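Local coordinates for protein Alpha/beta hydrolase (Paenibacillus sp. VTT E-133280, PDB 6TJ2) that probably hydrolyses ester bonds, including that of methyl salicylate, as an extracellular alpha/beta-hydrolase resembling tobacco salicylic acid binding protein 2, at residues V187-L192 / K261-T266; I137-A142 / K226-L231. All blocks are in the same frame, centred on the assembly; numbering follows the deposited sequence.

Contact 1. Residues V187-L192 / K261-T266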
loop_
_atom_site.group_PDB
_atom_site.type_symbol
_atom_site.label_atom_id
_atom_site.label_comp_id
_atom_site.label_asym_id
_atom_site.label_seq_id
_atom_site.Cartn_x
_atom_site.Cartn_y
_atom_site.Cartn_z
ATOM N N VAL A 187 -8.336 4.728 -16.003
ATOM C CA VAL A 187 -7.069 4.749 -16.777
ATOM C C VAL A 187 -6.162 5.895 -16.290
ATOM O O VAL A 187 -5.520 6.623 -17.079
ATOM C CB VAL A 187 -7.356 4.799 -18.290
ATOM C CG1 VAL A 187 -8.015 3.515 -18.762
ATOM C CG2 VAL A 187 -8.188 5.980 -18.714
ATOM N N ASN A 188 -6.114 6.112 -14.985
ATOM C CA ASN A 188 -5.336 7.195 -14.370
ATOM C C ASN A 188 -3.872 7.155 -14.765
ATOM O O ASN A 188 -3.293 8.279 -14.846
ATOM C CB ASN A 188 -5.493 7.147 -12.835
ATOM C CG ASN A 188 -5.529 5.780 -12.190
ATOM O OD1 ASN A 188 -6.313 4.933 -12.588
ATOM N ND2 ASN A 188 -4.713 5.597 -11.157
ATOM N N THR A 189 -3.272 6.041 -15.114
ATOM C CA THR A 189 -1.822 6.005 -15.475
ATOM C C THR A 189 -1.628 6.163 -16.982
ATOM O O THR A 189 -0.466 6.227 -17.403
ATOM C CB THR A 189 -1.152 4.726 -14.963
ATOM O OG1 THR A 189 -1.654 3.604 -15.689
ATOM C CG2 THR A 189 -1.391 4.512 -13.494
ATOM N N ALA A 190 -2.683 6.221 -17.760
ATOM C CA ALA A 190 -2.578 6.401 -19.225
ATOM C C ALA A 190 -2.344 7.866 -19.585
ATOM O O ALA A 190 -2.762 8.774 -18.862
ATOM C CB ALA A 190 -3.866 5.945 -19.898
ATOM N N SER A 191 -1.743 8.066 -20.772
ATOM C CA SER A 191 -1.747 9.393 -21.411
ATOM C C SER A 191 -3.172 9.732 -21.841
ATOM O O SER A 191 -4.023 8.838 -21.917
ATOM C CB SER A 191 -0.809 9.401 -22.593
ATOM O OG SER A 191 -1.345 8.624 -23.654
ATOM N N LEU A 192 -3.431 10.972 -22.166
ATOM C CA LEU A 192 -4.770 11.362 -22.660
ATOM C C LEU A 192 -5.090 10.626 -23.970
ATOM O O LEU A 192 -6.203 10.122 -24.118
ATOM C CB LEU A 192 -4.833 12.856 -22.905
ATOM C CG LEU A 192 -6.193 13.294 -23.440
ATOM C CD1 LEU A 192 -7.302 12.986 -22.464
ATOM C CD2 LEU A 192 -6.162 14.788 -23.786
ATOM N N LYS A 261 2.130 -3.374 -10.386
ATOM C CA LYS A 261 1.992 -1.944 -10.678
ATOM C C LYS A 261 1.064 -1.754 -11.867
ATOM O O LYS A 261 1.280 -2.352 -12.917
ATOM C CB LYS A 261 3.390 -1.378 -10.951
ATOM C CG LYS A 261 3.398 0.090 -11.361
ATOM C CD LYS A 261 4.756 0.803 -11.642
ATOM C CE LYS A 261 4.662 2.335 -11.699
ATOM N NZ LYS A 261 3.890 2.942 -10.572
ATOM N N GLY A 262 0.074 -0.911 -11.696
ATOM C CA GLY A 262 -0.845 -0.546 -12.762
ATOM C C GLY A 262 -2.182 -0.076 -12.262
ATOM O O GLY A 262 -2.365 0.176 -11.094
ATOM N N ASP A 263 -3.107 0.036 -13.216
ATOM C CA ASP A 263 -4.456 0.583 -12.932
ATOM C C ASP A 263 -5.524 -0.317 -13.543
ATOM O O ASP A 263 -5.233 -1.437 -13.946
ATOM C CB ASP A 263 -4.515 2.034 -13.415
ATOM C CG ASP A 263 -4.472 2.138 -14.917
ATOM O OD1 ASP A 263 -4.652 1.090 -15.613
ATOM O OD2 ASP A 263 -4.305 3.311 -15.404
ATOM N N HIS A 264 -6.767 0.129 -13.534
ATOM C CA HIS A 264 -7.858 -0.771 -13.902
ATOM C C HIS A 264 -7.828 -1.196 -15.365
ATOM O O HIS A 264 -8.029 -2.384 -15.638
ATOM C CB HIS A 264 -9.202 -0.093 -13.578
ATOM C CG HIS A 264 -10.318 -1.049 -13.382
ATOM N ND1 HIS A 264 -10.263 -2.033 -12.446
ATOM C CD2 HIS A 264 -11.557 -1.145 -13.951
ATOM C CE1 HIS A 264 -11.420 -2.658 -12.396
ATOM N NE2 HIS A 264 -12.243 -2.171 -13.314
ATOM N N MET A 265 -7.643 -0.270 -16.284
ATOM C CA MET A 265 -7.831 -0.619 -17.730
ATOM C C MET A 265 -6.665 -0.212 -18.622
ATOM O O MET A 265 -6.709 -0.600 -19.802
ATOM C CB MET A 265 -9.135 -0.042 -18.259
ATOM C CG MET A 265 -10.300 -0.599 -17.533
ATOM S SD MET A 265 -11.808 -0.257 -18.458
ATOM C CE MET A 265 -12.941 -1.432 -17.734
ATOM N N THR A 266 -5.606 0.421 -18.144
ATOM C CA THR A 266 -4.455 0.756 -19.031
ATOM C C THR A 266 -3.530 -0.457 -19.162
ATOM O O THR A 266 -3.079 -0.815 -20.260
ATOM C CB THR A 266 -3.656 1.911 -18.424
ATOM O OG1 THR A 266 -4.528 3.014 -18.174
ATOM C CG2 THR A 266 -2.486 2.332 -19.280
HETATM O O HOH W 1 -7.633 2.620 -11.913
#
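Val187 and Thr266 bring the two loops together, their CA atoms 5.3 Å apart, where a type I beta turn from Val187 to Ala190 faces the segment that runs from strand 256-260 to helix 267-270. The carboxylate of Asp263 fills the mouth of the turn. Its OD2 takes three hydrogen bonds from three directions. Thr189 N comes to the anti lone pair at 2.9 Å, fairly straight at 162°. Thr266 OG1 uses the syn lone pair at 2.8 Å. Thr189 OG1 reaches OD2 at 2.7 Å from well above the carboxylate plane, held there between its own backbone N and carbonyl carbon (chi1 69°). The other oxygen, Asp263 OD1, accepts from Thr266 N at 2.8 Å, an Asx motif that folds the carboxylate back over its own chain. Val187 packs beside this, its CB against Thr266 OG1 at 3.3 Å and its CG1 in apolar contact with Met265 CB at 3.8 Å. A water joins Asn188 OD1 to His264 N, and Asn188 ND2 binds the carbonyl O of Phe257 of the second subunit as well as that of Glu233. His264, with ND1 on Asp234, matches the histidine of a Ser-His-Asp triad with Ser117. At least four hydrogen bonds to one buried carboxylate fix its rotation and should favour the charged form of Asp263, so the loop bearing the probable catalytic histidine is pinned to the turn between helices 179-185 and 192-200.

Contact 2. Residues I137-A142 / K226-L231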
loop_
_atom_site.group_PDB
_atom_site.type_symbol
_atom_site.label_atom_id
_atom_site.label_comp_id
_atom_site.label_asym_id
_atom_site.label_seq_id
_atom_site.Cartn_x
_atom_site.Cartn_y
_atom_site.Cartn_z
ATOM N N ILE A 137 -9.153 -20.202 -8.757
ATOM C CA ILE A 137 -9.967 -19.013 -9.106
ATOM C C ILE A 137 -9.142 -17.779 -8.794
ATOM O O ILE A 137 -8.630 -17.650 -7.649
ATOM C CB ILE A 137 -11.289 -19.030 -8.363
ATOM C CG1 ILE A 137 -12.081 -20.313 -8.586
ATOM C CG2 ILE A 137 -12.074 -17.802 -8.741
ATOM C CD1 ILE A 137 -13.248 -20.455 -7.599
ATOM N N VAL A 138 -8.946 -16.903 -9.765
ATOM C CA VAL A 138 -8.097 -15.708 -9.616
ATOM C C VAL A 138 -8.974 -14.486 -9.768
ATOM O O VAL A 138 -9.590 -14.303 -10.835
ATOM C CB VAL A 138 -6.918 -15.699 -10.606
ATOM C CG1 VAL A 138 -6.107 -14.426 -10.450
ATOM C CG2 VAL A 138 -6.057 -16.935 -10.409
ATOM N N PHE A 139 -9.010 -13.673 -8.756
ATOM C CA PHE A 139 -9.676 -12.364 -8.784
ATOM C C PHE A 139 -8.646 -11.313 -9.116
ATOM O O PHE A 139 -7.720 -11.101 -8.319
ATOM C CB PHE A 139 -10.313 -12.060 -7.435
ATOM C CG PHE A 139 -11.480 -12.951 -7.115
ATOM C CD1 PHE A 139 -12.778 -12.473 -7.236
ATOM C CD2 PHE A 139 -11.320 -14.247 -6.700
ATOM C CE1 PHE A 139 -13.858 -13.296 -6.975
ATOM C CE2 PHE A 139 -12.386 -15.082 -6.439
ATOM C CZ PHE A 139 -13.662 -14.605 -6.624
ATOM N N PHE A 140 -8.718 -10.659 -10.238
ATOM C CA PHE A 140 -7.785 -9.634 -10.738
ATOM C C PHE A 140 -8.459 -8.278 -10.664
ATOM O O PHE A 140 -9.323 -8.005 -11.486
ATOM C CB PHE A 140 -7.264 -10.002 -12.122
ATOM C CG PHE A 140 -6.574 -8.903 -12.881
ATOM C CD1 PHE A 140 -6.639 -8.838 -14.270
ATOM C CD2 PHE A 140 -5.836 -7.932 -12.219
ATOM C CE1 PHE A 140 -6.060 -7.774 -14.942
ATOM C CE2 PHE A 140 -5.292 -6.860 -12.895
ATOM C CZ PHE A 140 -5.398 -6.788 -14.274
ATOM N N ASP A 141 -8.186 -7.494 -9.609
ATOM C CA ASP A 141 -8.810 -6.166 -9.449
ATOM C C ASP A 141 -10.313 -6.360 -9.675
ATOM O O ASP A 141 -10.936 -5.646 -10.484
ATOM C CB ASP A 141 -8.195 -5.115 -10.354
ATOM C CG ASP A 141 -6.791 -4.746 -9.951
ATOM O OD1 ASP A 141 -6.339 -5.191 -8.941
ATOM O OD2 ASP A 141 -6.184 -3.897 -10.644
ATOM N N ALA A 142 -10.847 -7.317 -8.932
ATOM C CA ALA A 142 -12.200 -7.821 -9.127
ATOM C C ALA A 142 -13.022 -7.699 -7.850
ATOM O O ALA A 142 -12.507 -7.713 -6.720
ATOM C CB ALA A 142 -12.208 -9.246 -9.642
ATOM N N LYS A 226 -7.883 -20.005 -4.141
ATOM C CA LYS A 226 -8.110 -18.653 -4.669
ATOM C C LYS A 226 -6.848 -17.833 -4.618
ATOM O O LYS A 226 -6.030 -17.986 -3.687
ATOM C CB LYS A 226 -9.184 -17.952 -3.847
ATOM C CG LYS A 226 -10.561 -18.629 -3.921
ATOM C CD LYS A 226 -11.496 -18.278 -2.780
ATOM C CE LYS A 226 -11.317 -19.255 -1.639
ATOM N NZ LYS A 226 -12.136 -20.462 -1.924
ATOM N N SER A 227 -6.738 -16.903 -5.553
ATOM C CA SER A 227 -5.726 -15.840 -5.568
ATOM C C SER A 227 -6.373 -14.509 -5.814
ATOM O O SER A 227 -7.470 -14.440 -6.432
ATOM C CB SER A 227 -4.685 -16.075 -6.634
ATOM O OG SER A 227 -4.073 -17.340 -6.470
ATOM N N TYR A 228 -5.711 -13.462 -5.372
ATOM C CA TYR A 228 -6.110 -12.086 -5.673
ATOM C C TYR A 228 -4.906 -11.388 -6.225
ATOM O O TYR A 228 -3.860 -11.283 -5.539
ATOM C CB TYR A 228 -6.667 -11.353 -4.450
ATOM C CG TYR A 228 -7.531 -10.160 -4.806
ATOM C CD1 TYR A 228 -6.980 -8.957 -5.227
ATOM C CD2 TYR A 228 -8.926 -10.245 -4.776
ATOM C CE1 TYR A 228 -7.749 -7.902 -5.648
ATOM C CE2 TYR A 228 -9.711 -9.174 -5.191
ATOM C CZ TYR A 228 -9.122 -8.037 -5.667
ATOM O OH TYR A 228 -9.917 -6.993 -6.099
ATOM N N LEU A 229 -5.020 -10.907 -7.464
ATOM C CA LEU A 229 -4.002 -10.131 -8.176
ATOM C C LEU A 229 -4.424 -8.668 -8.144
ATOM O O LEU A 229 -5.487 -8.337 -8.653
ATOM C CB LEU A 229 -3.857 -10.703 -9.606
ATOM C CG LEU A 229 -2.928 -9.888 -10.515
ATOM C CD1 LEU A 229 -1.519 -9.675 -9.952
ATOM C CD2 LEU A 229 -2.864 -10.511 -11.921
ATOM N N TYR A 230 -3.620 -7.823 -7.500
ATOM C CA TYR A 230 -3.933 -6.423 -7.238
ATOM C C TYR A 230 -2.920 -5.517 -7.847
ATOM O O TYR A 230 -1.717 -5.723 -7.578
ATOM C CB TYR A 230 -4.004 -6.198 -5.724
ATOM C CG TYR A 230 -4.270 -4.780 -5.313
ATOM C CD1 TYR A 230 -3.373 -4.142 -4.494
ATOM C CD2 TYR A 230 -5.376 -4.075 -5.762
ATOM C CE1 TYR A 230 -3.619 -2.866 -4.037
ATOM C CE2 TYR A 230 -5.581 -2.762 -5.371
ATOM C CZ TYR A 230 -4.712 -2.174 -4.500
ATOM O OH TYR A 230 -5.007 -0.868 -4.092
ATOM N N LEU A 231 -3.345 -4.527 -8.592
ATOM C CA LEU A 231 -2.476 -3.465 -9.099
ATOM C C LEU A 231 -2.678 -2.204 -8.261
ATOM O O LEU A 231 -3.799 -1.775 -8.045
ATOM C CB LEU A 231 -2.706 -3.184 -10.577
ATOM C CG LEU A 231 -2.678 -4.392 -11.503
ATOM C CD1 LEU A 231 -2.918 -3.962 -12.944
ATOM C CD2 LEU A 231 -1.340 -5.133 -11.403
#
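Phe139 and Tyr228 sit side by side in a parallel pair of neighbouring strands, 137-139 and 226-231; the axes of these short segments approach to 4.6 Å, their directions 25° apart. Backbone bonds alternate in the parallel manner, from Ser227 N to Ile137 O through to Asp141 N on Leu229 O. The packing is tightest toward the C-terminal ends. Here the Tyr228 ring lies beneath the Phe139 carbonyl, whose O stands 3.6 Å above one face, offset toward the rim, and Phe139 CB touches Tyr228 CD2 at 3.5 Å. With CG swung away from the backbone N (chi1 -159°), the phenol reaches across to Ala142, where its OH donates to Ala142 O at 2.8 Å. On the other face of the sheet Phe140 runs alongside Leu229, CD2 to CG 3.9 Å, and its ring edge meets Leu231 CD1 at 3.7 Å, with Met275 and Met279 of helix 272-283 packed against the phenyl group. The beginning is looser: Val138 CG2 comes no nearer Ser227 CB than 4.1 Å, and partly exposed Lys226 bends its chain away to the carbonyl O of Ile224. At the corner, Phe140-Asp141, a side chain replaces the sheet backbone as acceptor: Asp141 OD1 takes Leu231 N at 3.1 Å on its syn lone pair. Asp141 OD2 lies close to Asp234 OD2, like charges side by side, so the carboxylate that carries the pairing past the bend also stands next to the acid of the probable triad.

From the N terminus the chain reaches strand 134-139, makes the corner of 137-142, and passes through helices 157-170 and 179-185 to the turn of 187-192. It then returns to the sheet in 226-231, where contact 2 closes a loop with 83 residues between its segments. Contact 1 closes its own loop later, when 261-266 meets the turn, with 68 residues between; the two loops cross. Contact 2 joins neighbouring strands of the central parallel sheet, whereas contact 1 ties the loop after strand 256-260 to the turn between helices 179-185 and 192-200. Centres about 17 Å apart, they touch where Leu231 packs on Gly262 and Asp263, and His264 on Asp141.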